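PDB 5BP8: Ent-copalyl diphosphate synthase from Streptomyces platensis, which belongs to the terpene cyclase superfamily related to squalene-hopene cyclases and is built mainly from alpha helices. Local coordinates for residues A[263-268]-A[310-315]; A[270-275]-A[317-322]; A[315-318]-A[323-326]; A[327-332]-A[353-358]. One frame throughout, in Å; residues are numbered along the deposited sequence.

Interaction 1: residues A[263-268]-A[310-315]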
loop_
_atom_site.group_PDB
_atom_site.type_symbol
_atom_site.label_atom_id
_atom_site.label_comp_id
_atom_site.label_asym_id
_atom_site.label_seq_id
_atom_site.Cartn_x
_atom_site.Cartn_y
_atom_site.Cartn_z
ATOM N N GLU A 263 9.486 3.016 -3.900
ATOM C CA GLU A 263 10.225 1.806 -4.274
ATOM C C GLU A 263 11.750 2.042 -4.259
ATOM O O GLU A 263 12.508 1.217 -3.712
ATOM C CB GLU A 263 9.776 1.314 -5.650
ATOM C CG GLU A 263 10.626 0.157 -6.157
ATOM C CD GLU A 263 10.019 -0.481 -7.377
ATOM O OE1 GLU A 263 10.696 -0.447 -8.414
ATOM O OE2 GLU A 263 8.890 -1.033 -7.275
ATOM N N GLN A 264 12.180 3.158 -4.840
ATOM C CA GLN A 264 13.629 3.454 -4.914
ATOM C C GLN A 264 14.238 3.507 -3.509
ATOM O O GLN A 264 15.263 2.864 -3.261
ATOM C CB GLN A 264 13.899 4.745 -5.661
ATOM C CG GLN A 264 13.646 4.611 -7.145
ATOM C CD GLN A 264 13.804 5.898 -7.940
ATOM O OE1 GLN A 264 13.680 7.015 -7.425
ATOM N NE2 GLN A 264 14.002 5.738 -9.239
ATOM N N ALA A 265 13.589 4.232 -2.596
ATOM C CA ALA A 265 14.115 4.372 -1.228
ATOM C C ALA A 265 14.099 3.058 -0.455
ATOM O O ALA A 265 15.059 2.711 0.241
ATOM C CB ALA A 265 13.321 5.413 -0.477
ATOM N N TRP A 266 12.990 2.329 -0.560
ATOM C CA TRP A 266 12.867 1.074 0.174
ATOM C C TRP A 266 13.865 0.023 -0.352
ATOM O O TRP A 266 14.510 -0.673 0.437
ATOM C CB TRP A 266 11.418 0.548 0.178
ATOM C CG TRP A 266 10.552 0.980 1.426
ATOM C CD1 TRP A 266 10.107 0.157 2.427
ATOM C CD2 TRP A 266 10.070 2.316 1.772
ATOM N NE1 TRP A 266 9.368 0.867 3.345
ATOM C CE2 TRP A 266 9.324 2.190 2.980
ATOM C CE3 TRP A 266 10.218 3.592 1.197
ATOM C CZ2 TRP A 266 8.685 3.298 3.611
ATOM C CZ3 TRP A 266 9.533 4.707 1.811
ATOM C CH2 TRP A 266 8.801 4.545 3.006
ATOM N N VAL A 267 14.029 -0.056 -1.666
ATOM C CA VAL A 267 15.010 -0.944 -2.255
ATOM C C VAL A 267 16.417 -0.573 -1.782
ATOM O O VAL A 267 17.178 -1.444 -1.322
ATOM C CB VAL A 267 14.959 -0.948 -3.794
ATOM C CG1 VAL A 267 16.158 -1.696 -4.354
ATOM C CG2 VAL A 267 13.666 -1.600 -4.290
ATOM N N LEU A 268 16.769 0.710 -1.886
ATOM C CA LEU A 268 18.083 1.144 -1.425
ATOM C C LEU A 268 18.313 0.896 0.069
ATOM O O LEU A 268 19.398 0.439 0.468
ATOM C CB LEU A 268 18.293 2.617 -1.759
ATOM C CG LEU A 268 18.519 2.919 -3.232
ATOM C CD1 LEU A 268 18.412 4.408 -3.465
ATOM C CD2 LEU A 268 19.886 2.372 -3.648
ATOM N N THR A 310 9.568 10.864 2.963
ATOM C CA THR A 310 10.643 11.866 3.060
ATOM C C THR A 310 11.802 11.291 3.887
ATOM O O THR A 310 12.959 11.358 3.459
ATOM C CB THR A 310 10.125 13.189 3.669
ATOM O OG1 THR A 310 9.151 13.766 2.792
ATOM C CG2 THR A 310 11.262 14.213 3.827
ATOM N N ALA A 311 11.483 10.713 5.045
ATOM C CA ALA A 311 12.497 10.134 5.942
ATOM C C ALA A 311 13.219 8.972 5.262
ATOM O O ALA A 311 14.436 8.898 5.282
ATOM C CB ALA A 311 11.874 9.690 7.246
ATOM N N ALA A 312 12.470 8.083 4.597
ATOM C CA ALA A 312 13.090 6.956 3.911
ATOM C C ALA A 312 14.040 7.421 2.810
ATOM O O ALA A 312 15.086 6.817 2.582
ATOM C CB ALA A 312 12.038 6.038 3.299
ATOM N N VAL A 313 13.629 8.445 2.077
ATOM C CA VAL A 313 14.400 8.954 0.973
ATOM C C VAL A 313 15.674 9.649 1.473
ATOM O O VAL A 313 16.749 9.415 0.921
ATOM C CB VAL A 313 13.554 9.864 0.064
ATOM C CG1 VAL A 313 14.436 10.694 -0.857
ATOM C CG2 VAL A 313 12.600 9.031 -0.757
ATOM N N LEU A 314 15.555 10.444 2.530
ATOM C CA LEU A 314 16.727 11.095 3.141
ATOM C C LEU A 314 17.725 10.062 3.643
ATOM O O LEU A 314 18.921 10.190 3.404
ATOM C CB LEU A 314 16.310 12.006 4.279
ATOM C CG LEU A 314 15.643 13.320 3.864
ATOM C CD1 LEU A 314 14.875 13.946 5.016
ATOM C CD2 LEU A 314 16.718 14.282 3.340
ATOM N N PHE A 315 17.223 9.029 4.306
ATOM C CA PHE A 315 18.035 7.934 4.819
ATOM C C PHE A 315 18.699 7.185 3.674
ATOM O O PHE A 315 19.902 6.897 3.712
ATOM C CB PHE A 315 17.135 7.009 5.689
ATOM C CG PHE A 315 17.849 5.902 6.439
ATOM C CD1 PHE A 315 19.051 6.108 7.113
ATOM C CD2 PHE A 315 17.240 4.637 6.558
ATOM C CE1 PHE A 315 19.652 5.060 7.800
ATOM C CE2 PHE A 315 17.823 3.606 7.257
ATOM C CZ PHE A 315 19.035 3.816 7.893
#

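Interaction 2: residues A[270-275]-A[317-322]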
loop_
_atom_site.group_PDB
_atom_site.type_symbol
_atom_site.label_atom_id
_atom_site.label_comp_id
_atom_site.label_asym_id
_atom_site.label_seq_id
_atom_site.Cartn_x
_atom_site.Cartn_y
_atom_site.Cartn_z
ATOM N N SER A 270 16.822 -1.400 2.015
ATOM C CA SER A 270 16.945 -2.835 2.217
ATOM C C SER A 270 18.346 -3.320 1.843
ATOM O O SER A 270 18.962 -4.075 2.601
ATOM C CB SER A 270 15.889 -3.577 1.396
ATOM O OG SER A 270 14.611 -3.379 1.979
ATOM N N LEU A 271 18.847 -2.886 0.697
ATOM C CA LEU A 271 20.193 -3.286 0.246
ATOM C C LEU A 271 21.295 -2.772 1.157
ATOM O O LEU A 271 22.284 -3.483 1.379
ATOM C CB LEU A 271 20.448 -2.841 -1.185
ATOM C CG LEU A 271 20.105 -3.895 -2.240
ATOM C CD1 LEU A 271 18.909 -4.758 -1.862
ATOM C CD2 LEU A 271 19.843 -3.196 -3.557
ATOM N N ALA A 272 21.119 -1.572 1.704
ATOM C CA ALA A 272 22.090 -1.033 2.684
ATOM C C ALA A 272 22.128 -1.856 3.945
ATOM O O ALA A 272 23.181 -2.031 4.552
ATOM C CB ALA A 272 21.766 0.410 3.019
ATOM N N ALA A 273 20.967 -2.360 4.348
ATOM C CA ALA A 273 20.833 -3.185 5.535
ATOM C C ALA A 273 21.367 -4.593 5.327
ATOM O O ALA A 273 21.717 -5.275 6.298
ATOM C CB ALA A 273 19.375 -3.258 5.969
ATOM N N SER A 274 21.425 -5.025 4.072
ATOM C CA SER A 274 21.768 -6.405 3.735
ATOM C C SER A 274 23.215 -6.784 4.029
ATOM O O SER A 274 23.517 -7.962 4.176
ATOM C CB SER A 274 21.491 -6.673 2.252
ATOM O OG SER A 274 22.433 -6.026 1.416
ATOM N N GLY A 275 24.110 -5.804 4.056
ATOM C CA GLY A 275 25.544 -6.125 4.168
ATOM C C GLY A 275 26.197 -6.536 2.852
ATOM O O GLY A 275 27.394 -6.810 2.822
ATOM N N LEU A 317 19.376 8.259 0.578
ATOM C CA LEU A 317 20.368 9.121 -0.048
ATOM C C LEU A 317 21.626 9.191 0.807
ATOM O O LEU A 317 22.744 8.986 0.287
ATOM C CB LEU A 317 19.807 10.510 -0.331
ATOM C CG LEU A 317 18.837 10.604 -1.511
ATOM C CD1 LEU A 317 18.090 11.926 -1.461
ATOM C CD2 LEU A 317 19.534 10.415 -2.853
ATOM N N ALA A 318 21.451 9.430 2.101
ATOM C CA ALA A 318 22.587 9.590 3.012
ATOM C C ALA A 318 23.410 8.325 3.171
ATOM O O ALA A 318 24.643 8.379 3.283
ATOM C CB ALA A 318 22.120 10.121 4.354
ATOM N N GLN A 319 22.756 7.170 3.161
ATOM C CA GLN A 319 23.485 5.909 3.205
ATOM C C GLN A 319 24.285 5.624 1.943
ATOM O O GLN A 319 25.159 4.749 1.951
ATOM C CB GLN A 319 22.555 4.725 3.490
ATOM C CG GLN A 319 21.970 4.753 4.871
ATOM C CD GLN A 319 21.280 3.463 5.236
ATOM O OE1 GLN A 319 21.831 2.656 5.972
ATOM N NE2 GLN A 319 20.056 3.260 4.721
ATOM N N HIS A 320 23.978 6.310 0.861
ATOM C CA HIS A 320 24.675 6.075 -0.390
ATOM C C HIS A 320 25.462 7.301 -0.859
ATOM O O HIS A 320 25.645 7.511 -2.047
ATOM C CB HIS A 320 23.689 5.578 -1.438
ATOM C CG HIS A 320 23.117 4.243 -1.094
ATOM N ND1 HIS A 320 21.982 4.097 -0.332
ATOM C CD2 HIS A 320 23.552 2.994 -1.360
ATOM C CE1 HIS A 320 21.735 2.817 -0.156
ATOM N NE2 HIS A 320 22.675 2.126 -0.765
ATOM N N GLY A 321 25.907 8.101 0.102
ATOM C CA GLY A 321 26.875 9.166 -0.153
ATOM C C GLY A 321 26.308 10.525 -0.507
ATOM O O GLY A 321 27.065 11.405 -0.925
ATOM N N ARG A 322 24.993 10.713 -0.357
ATOM C CA ARG A 322 24.356 11.991 -0.686
ATOM C C ARG A 322 23.581 12.497 0.507
ATOM O O ARG A 322 22.361 12.282 0.626
ATOM C CB ARG A 322 23.472 11.874 -1.921
ATOM C CG ARG A 322 24.242 11.411 -3.142
ATOM C CD ARG A 322 23.589 11.803 -4.438
ATOM N NE ARG A 322 24.205 11.065 -5.535
ATOM C CZ ARG A 322 23.786 11.095 -6.797
ATOM N NH1 ARG A 322 22.771 11.859 -7.179
ATOM N NH2 ARG A 322 24.400 10.353 -7.694
#

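Interaction 3: residues A[315-318]-A[323-326]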
loop_
_atom_site.group_PDB
_atom_site.type_symbol
_atom_site.label_atom_id
_atom_site.label_comp_id
_atom_site.label_asym_id
_atom_site.label_seq_id
_atom_site.Cartn_x
_atom_site.Cartn_y
_atom_site.Cartn_z
ATOM N N PHE A 315 17.223 9.029 4.306
ATOM C CA PHE A 315 18.035 7.934 4.819
ATOM C C PHE A 315 18.699 7.185 3.674
ATOM O O PHE A 315 19.902 6.897 3.712
ATOM C CB PHE A 315 17.135 7.009 5.689
ATOM C CG PHE A 315 17.849 5.902 6.439
ATOM C CD1 PHE A 315 19.051 6.108 7.113
ATOM C CD2 PHE A 315 17.240 4.637 6.558
ATOM C CE1 PHE A 315 19.652 5.060 7.800
ATOM C CE2 PHE A 315 17.823 3.606 7.257
ATOM C CZ PHE A 315 19.035 3.816 7.893
ATOM N N ALA A 316 17.944 6.890 2.623
ATOM C CA ALA A 316 18.498 6.185 1.481
ATOM C C ALA A 316 19.624 6.970 0.801
ATOM O O ALA A 316 20.684 6.401 0.481
ATOM C CB ALA A 316 17.403 5.896 0.464
ATOM N N LEU A 317 19.376 8.259 0.578
ATOM C CA LEU A 317 20.368 9.121 -0.048
ATOM C C LEU A 317 21.626 9.191 0.807
ATOM O O LEU A 317 22.744 8.986 0.287
ATOM C CB LEU A 317 19.807 10.510 -0.331
ATOM C CG LEU A 317 18.837 10.604 -1.511
ATOM C CD1 LEU A 317 18.090 11.926 -1.461
ATOM C CD2 LEU A 317 19.534 10.415 -2.853
ATOM N N ALA A 318 21.451 9.430 2.101
ATOM C CA ALA A 318 22.587 9.590 3.012
ATOM C C ALA A 318 23.410 8.325 3.171
ATOM O O ALA A 318 24.643 8.379 3.283
ATOM C CB ALA A 318 22.120 10.121 4.354
ATOM N N THR A 323 24.300 13.150 1.415
ATOM C CA THR A 323 23.735 13.598 2.671
ATOM C C THR A 323 23.076 14.964 2.548
ATOM O O THR A 323 23.699 15.929 2.104
ATOM C CB THR A 323 24.806 13.637 3.771
ATOM O OG1 THR A 323 25.336 12.325 3.949
ATOM C CG2 THR A 323 24.221 14.093 5.086
ATOM N N HIS A 324 21.809 15.046 2.930
ATOM C CA HIS A 324 21.073 16.301 2.929
ATOM C C HIS A 324 20.552 16.512 4.321
ATOM O O HIS A 324 20.022 15.569 4.923
ATOM C CB HIS A 324 19.868 16.244 1.979
ATOM C CG HIS A 324 20.244 16.055 0.550
ATOM N ND1 HIS A 324 20.314 17.097 -0.344
ATOM C CD2 HIS A 324 20.618 14.950 -0.128
ATOM C CE1 HIS A 324 20.689 16.637 -1.523
ATOM N NE2 HIS A 324 20.878 15.336 -1.417
ATOM N N ARG A 325 20.648 17.742 4.821
ATOM C CA ARG A 325 20.035 18.065 6.105
ATOM C C ARG A 325 18.554 17.711 6.062
ATOM O O ARG A 325 17.854 18.123 5.119
ATOM C CB ARG A 325 20.171 19.539 6.435
ATOM C CG ARG A 325 21.285 19.816 7.400
ATOM C CD ARG A 325 21.326 21.287 7.721
ATOM N NE ARG A 325 22.360 21.556 8.707
ATOM C CZ ARG A 325 22.748 22.776 9.065
ATOM N NH1 ARG A 325 22.168 23.846 8.536
ATOM N NH2 ARG A 325 23.705 22.908 9.978
ATOM N N PRO A 326 18.074 16.962 7.069
ATOM C CA PRO A 326 16.674 16.515 7.061
ATOM C C PRO A 326 15.708 17.561 7.608
ATOM O O PRO A 326 14.782 17.228 8.337
ATOM C CB PRO A 326 16.716 15.274 7.954
ATOM C CG PRO A 326 17.774 15.620 8.972
ATOM C CD PRO A 326 18.820 16.378 8.195
#

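Interaction 4: residues A[327-332]-A[353-358]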
loop_
_atom_site.group_PDB
_atom_site.type_symbol
_atom_site.label_atom_id
_atom_site.label_comp_id
_atom_site.label_asym_id
_atom_site.label_seq_id
_atom_site.Cartn_x
_atom_site.Cartn_y
_atom_site.Cartn_z
ATOM N N ASP A 327 15.889 18.821 7.219
ATOM C CA ASP A 327 15.052 19.883 7.735
ATOM C C ASP A 327 13.603 19.796 7.291
ATOM O O ASP A 327 12.733 20.223 8.037
ATOM C CB ASP A 327 15.636 21.246 7.383
ATOM C CG ASP A 327 16.927 21.544 8.159
ATOM O OD1 ASP A 327 17.097 21.049 9.293
ATOM O OD2 ASP A 327 17.764 22.294 7.626
ATOM N N SER A 328 13.336 19.242 6.109
ATOM C CA SER A 328 11.971 19.075 5.632
ATOM C C SER A 328 11.111 18.244 6.579
ATOM O O SER A 328 9.898 18.379 6.556
ATOM C CB SER A 328 11.925 18.438 4.229
ATOM O OG SER A 328 12.627 17.198 4.199
ATOM N N LEU A 329 11.725 17.378 7.380
ATOM C CA LEU A 329 10.984 16.589 8.369
ATOM C C LEU A 329 10.447 17.425 9.532
ATOM O O LEU A 329 9.480 17.033 10.163
ATOM C CB LEU A 329 11.841 15.452 8.906
ATOM C CG LEU A 329 12.270 14.397 7.892
ATOM C CD1 LEU A 329 13.243 13.408 8.502
ATOM C CD2 LEU A 329 11.039 13.679 7.338
HETATM N N MSE A 330 11.056 18.590 9.801
HETATM C CA MSE A 330 10.640 19.424 10.946
HETATM C C MSE A 330 9.246 20.000 10.797
HETATM O O MSE A 330 8.592 20.262 11.808
HETATM C CB MSE A 330 11.692 20.525 11.227
HETATM C CG MSE A 330 13.088 19.944 11.466
HETATM SE SE MSE A 330 13.232 18.870 13.122
HETATM C CE MSE A 330 13.418 17.117 12.260
ATOM N N HIS A 331 8.749 20.147 9.562
ATOM C CA HIS A 331 7.376 20.574 9.271
ATOM C C HIS A 331 6.372 19.643 9.932
ATOM O O HIS A 331 5.241 20.036 10.216
ATOM C CB HIS A 331 7.053 20.506 7.754
ATOM C CG HIS A 331 7.839 21.443 6.895
ATOM N ND1 HIS A 331 7.798 22.813 7.052
ATOM C CD2 HIS A 331 8.644 21.210 5.831
ATOM C CE1 HIS A 331 8.574 23.381 6.145
ATOM N NE2 HIS A 331 9.098 22.430 5.389
ATOM N N PHE A 332 6.762 18.385 10.101
ATOM C CA PHE A 332 5.868 17.334 10.604
ATOM C C PHE A 332 6.039 17.077 12.110
ATOM O O PHE A 332 5.435 16.128 12.667
ATOM C CB PHE A 332 6.142 16.032 9.838
ATOM C CG PHE A 332 5.935 16.139 8.360
ATOM C CD1 PHE A 332 4.696 15.854 7.793
ATOM C CD2 PHE A 332 6.980 16.500 7.527
ATOM C CE1 PHE A 332 4.508 15.938 6.422
ATOM C CE2 PHE A 332 6.803 16.588 6.149
ATOM C CZ PHE A 332 5.566 16.315 5.600
ATOM N N ALA A 353 9.514 5.534 13.325
ATOM C CA ALA A 353 10.717 4.707 13.137
ATOM C C ALA A 353 11.601 5.197 11.998
ATOM O O ALA A 353 12.830 5.319 12.164
ATOM C CB ALA A 353 10.351 3.236 12.927
ATOM N N HIS A 354 11.006 5.485 10.831
ATOM C CA HIS A 354 11.787 5.903 9.690
ATOM C C HIS A 354 12.406 7.308 9.894
ATOM O O HIS A 354 13.539 7.573 9.461
ATOM C CB HIS A 354 10.951 5.769 8.390
ATOM C CG HIS A 354 10.614 4.344 8.071
ATOM N ND1 HIS A 354 9.469 3.964 7.396
ATOM C CD2 HIS A 354 11.274 3.201 8.363
ATOM C CE1 HIS A 354 9.440 2.648 7.300
ATOM N NE2 HIS A 354 10.517 2.159 7.884
ATOM N N ILE A 355 11.692 8.164 10.602
ATOM C CA ILE A 355 12.215 9.473 10.966
ATOM C C ILE A 355 13.374 9.325 11.952
ATOM O O ILE A 355 14.389 10.008 11.812
ATOM C CB ILE A 355 11.107 10.397 11.499
ATOM C CG1 ILE A 355 10.173 10.726 10.333
ATOM C CG2 ILE A 355 11.675 11.726 12.005
ATOM C CD1 ILE A 355 8.856 11.296 10.741
ATOM N N LEU A 356 13.246 8.408 12.889
ATOM C CA LEU A 356 14.362 8.121 13.802
ATOM C C LEU A 356 15.615 7.699 13.037
ATOM O O LEU A 356 16.737 8.158 13.355
ATOM C CB LEU A 356 13.964 7.092 14.839
ATOM C CG LEU A 356 15.043 6.639 15.829
ATOM C CD1 LEU A 356 15.580 7.831 16.585
ATOM C CD2 LEU A 356 14.514 5.629 16.802
ATOM N N GLU A 357 15.451 6.856 12.014
ATOM C CA GLU A 357 16.580 6.462 11.187
ATOM C C GLU A 357 17.176 7.638 10.415
ATOM O O GLU A 357 18.400 7.791 10.389
ATOM C CB GLU A 357 16.225 5.337 10.226
ATOM C CG GLU A 357 15.768 4.063 10.944
ATOM C CD GLU A 357 15.362 2.970 9.979
ATOM O OE1 GLU A 357 14.698 3.302 8.944
ATOM O OE2 GLU A 357 15.715 1.795 10.253
ATOM N N ALA A 358 16.345 8.434 9.747
ATOM C CA ALA A 358 16.880 9.526 8.951
ATOM C C ALA A 358 17.679 10.493 9.853
ATOM O O ALA A 358 18.813 10.888 9.517
ATOM C CB ALA A 358 15.783 10.263 8.236
#

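Interaction 1: residues A[263-268]-A[310-315]
A312 is the first residue of 310-315 to touch 263-268, and it meets both A265 and W266. Its methyl presses on the six-membered ring of W266. The nearest atom is CZ3, 3.2 Å from A312 CB, with W266 CH2 and CE3 just behind it. The approach is oblique to the ring and very tight. W266 has chi1 at -93°, well off a staggered value. This turn swings the indole back across to helix 307-319, although its CB points away. A312 CB also lies 4.0 Å from A265 CB. The carbonyl O of A312 stands 3.8 Å from the same A265 methyl and accepts a hydrogen bond from N269 ND2. V313 comes next. Its CG2 branch is the one that touches, 3.7 Å from A265 CB, while CG1 is turned anti to the backbone N (chi1 164°). V313 also packs on L288. Beyond the contact, the W266 ring meets H354 nearly at right angles. The two short helix segments pass close together with 52° between their directions, and small alanines at the crossing suit this approach. Such buried helix-on-helix packing is consistent with the alpha-helical barrel domains of this cyclase family.

Interaction 2: residues A[270-275]-A[317-322]
Q319 reaches over to the methyl of A272, and H320 joins it from the next position. The Q319 side chain starts at CB, beside the end of helix 307-319. CG is placed beside the backbone N (chi1 -67°), and the chain then runs extended, bringing the amide to A272. CD lies 3.8 Å from A272 CB. At the tip, OE1 and NE2 each stand 3.7 Å from A272 CB, and NE2 also has a weak hydrogen bond to N269 OD1. The methyl lies off one face of the amide, displaced from CD toward the gap between OE1 and NE2. H320 adds CE1, 4.0 Å from A272 CB, and the methyl is oblique to its ring. Both imidazole nitrogens are engaged, NE2 with Y278 OH and ND1 with A316 O, and these two bonds fix the rotation of the ring. The backbone behind them closes the helix with a Schellman motif. R322 N bonds to L317 O at 2.9 Å, G321 N bonds weakly to A318 O, and G321 has positive phi. L317 O also takes H320 N, from the opposite face of its plane. The contact lies at the surface, where helices 260-274 and 307-319 both end, with helix 282-291 beside H320 and helices 7-20 and 504-518 against L271.

Interaction 3: residues A[315-318]-A[323-326]
A318, in the last turn of helix 307-319, touches T323, in the loop that follows. L317 and H324 make a second, looser contact beside them. The A318 methyl carbon CB lies 3.9 Å from T323 OG1. It is 4.2 Å from T323 CA, so the hydroxyl and the backbone share the contact. T323 OG1 is also 4.0 Å from A318 CA. The backbones themselves are close here, with A318 CA 4.2 Å from T323 CA. The hydroxyl is carried to the helix by the T323 torsion (chi1 -60°), which sets OG1 beside the backbone N and leaves CG2 anti to it. The second pair joins L317 CD1 to H324 CD2 at 4.2 Å. The leucine methyl comes to the ring at a slant. These are van der Waals contacts.

What positions the residues lies further out. H324 NE2 is hydrogen-bonded to E289 OE2. It is the ring nitrogen next to CD2, so the bond helps fix how the ring is turned, and it could favour a charged imidazole. Further along the loop, R325 NE forms a salt bridge with D369 OD2, while L317 also packs on L292.

The extended strip 323-326 thus runs from the end of helix 307-319 along neighbouring helices: helix 349-365 meets A318 and P326, and helix 370-386 is touched by R325 and P326.

Interaction 4: residues A[327-332]-A[353-358]
A short helix-like turn in the loop between helices 307-319 and 349-365 sets L329 against I355 and A358 of the second helix. One branch of the leucine does the touching. L329 CD1 stands 4.2 Å from I355 CG2 and 4.1 Å from A358 CB. I355 and A358 are three residues apart, so they lie on the same side of their helix and receive the methyl together. The leucine chain is extended beyond CG (chi2 174°), which carries CD1 out to that side. I355 offers CG2, the branch anti to its backbone N. The L329 and I355 side chains run alongside each other, pointing opposite ways. The backbones stay apart, with the CA atoms of L329 and I355 7.7 Å from each other. The turn is held by bonds three residues back. M330 N reaches D327 O at 2.9 Å, and F332 N reaches L329 O at 3.0 Å. That same L329 O lies in plane at the edge of the F332 ring. D327 ties the start of the turn to helix 370-386, by a salt bridge to R372 and a hydrogen bond to Y373. L329 also packs on T310, and I355 on I380 and F338. Apolar packing of a connecting loop on a barrel helix is consistent with the alpha/alpha barrel of helical hairpins known for the squalene-hopene cyclase family.

Overall arrangement
Interactions 1 and 2 join the same two helices, 260-274 and 307-319. Interaction 1 is their buried crossing, made mainly by apolar groups. Interaction 2 is at the surface, where an amide and an imidazole line a methyl, and L268 O of the first touches H320 CE1 of the second at 3.4 Å. Interaction 3 is partly buried and follows the chain out of helix 307-319. Its proline meets L314 of interaction 1. Interaction 4 is buried and made by apolar side chains, as interaction 1 mainly is. The two touch where A311 O meets A358 CB at 3.5 Å, so helix 307-319 touches helix 349-365 as well as helix 260-274. Interactions 2 and 4 do not touch, their centres about 17 Å apart.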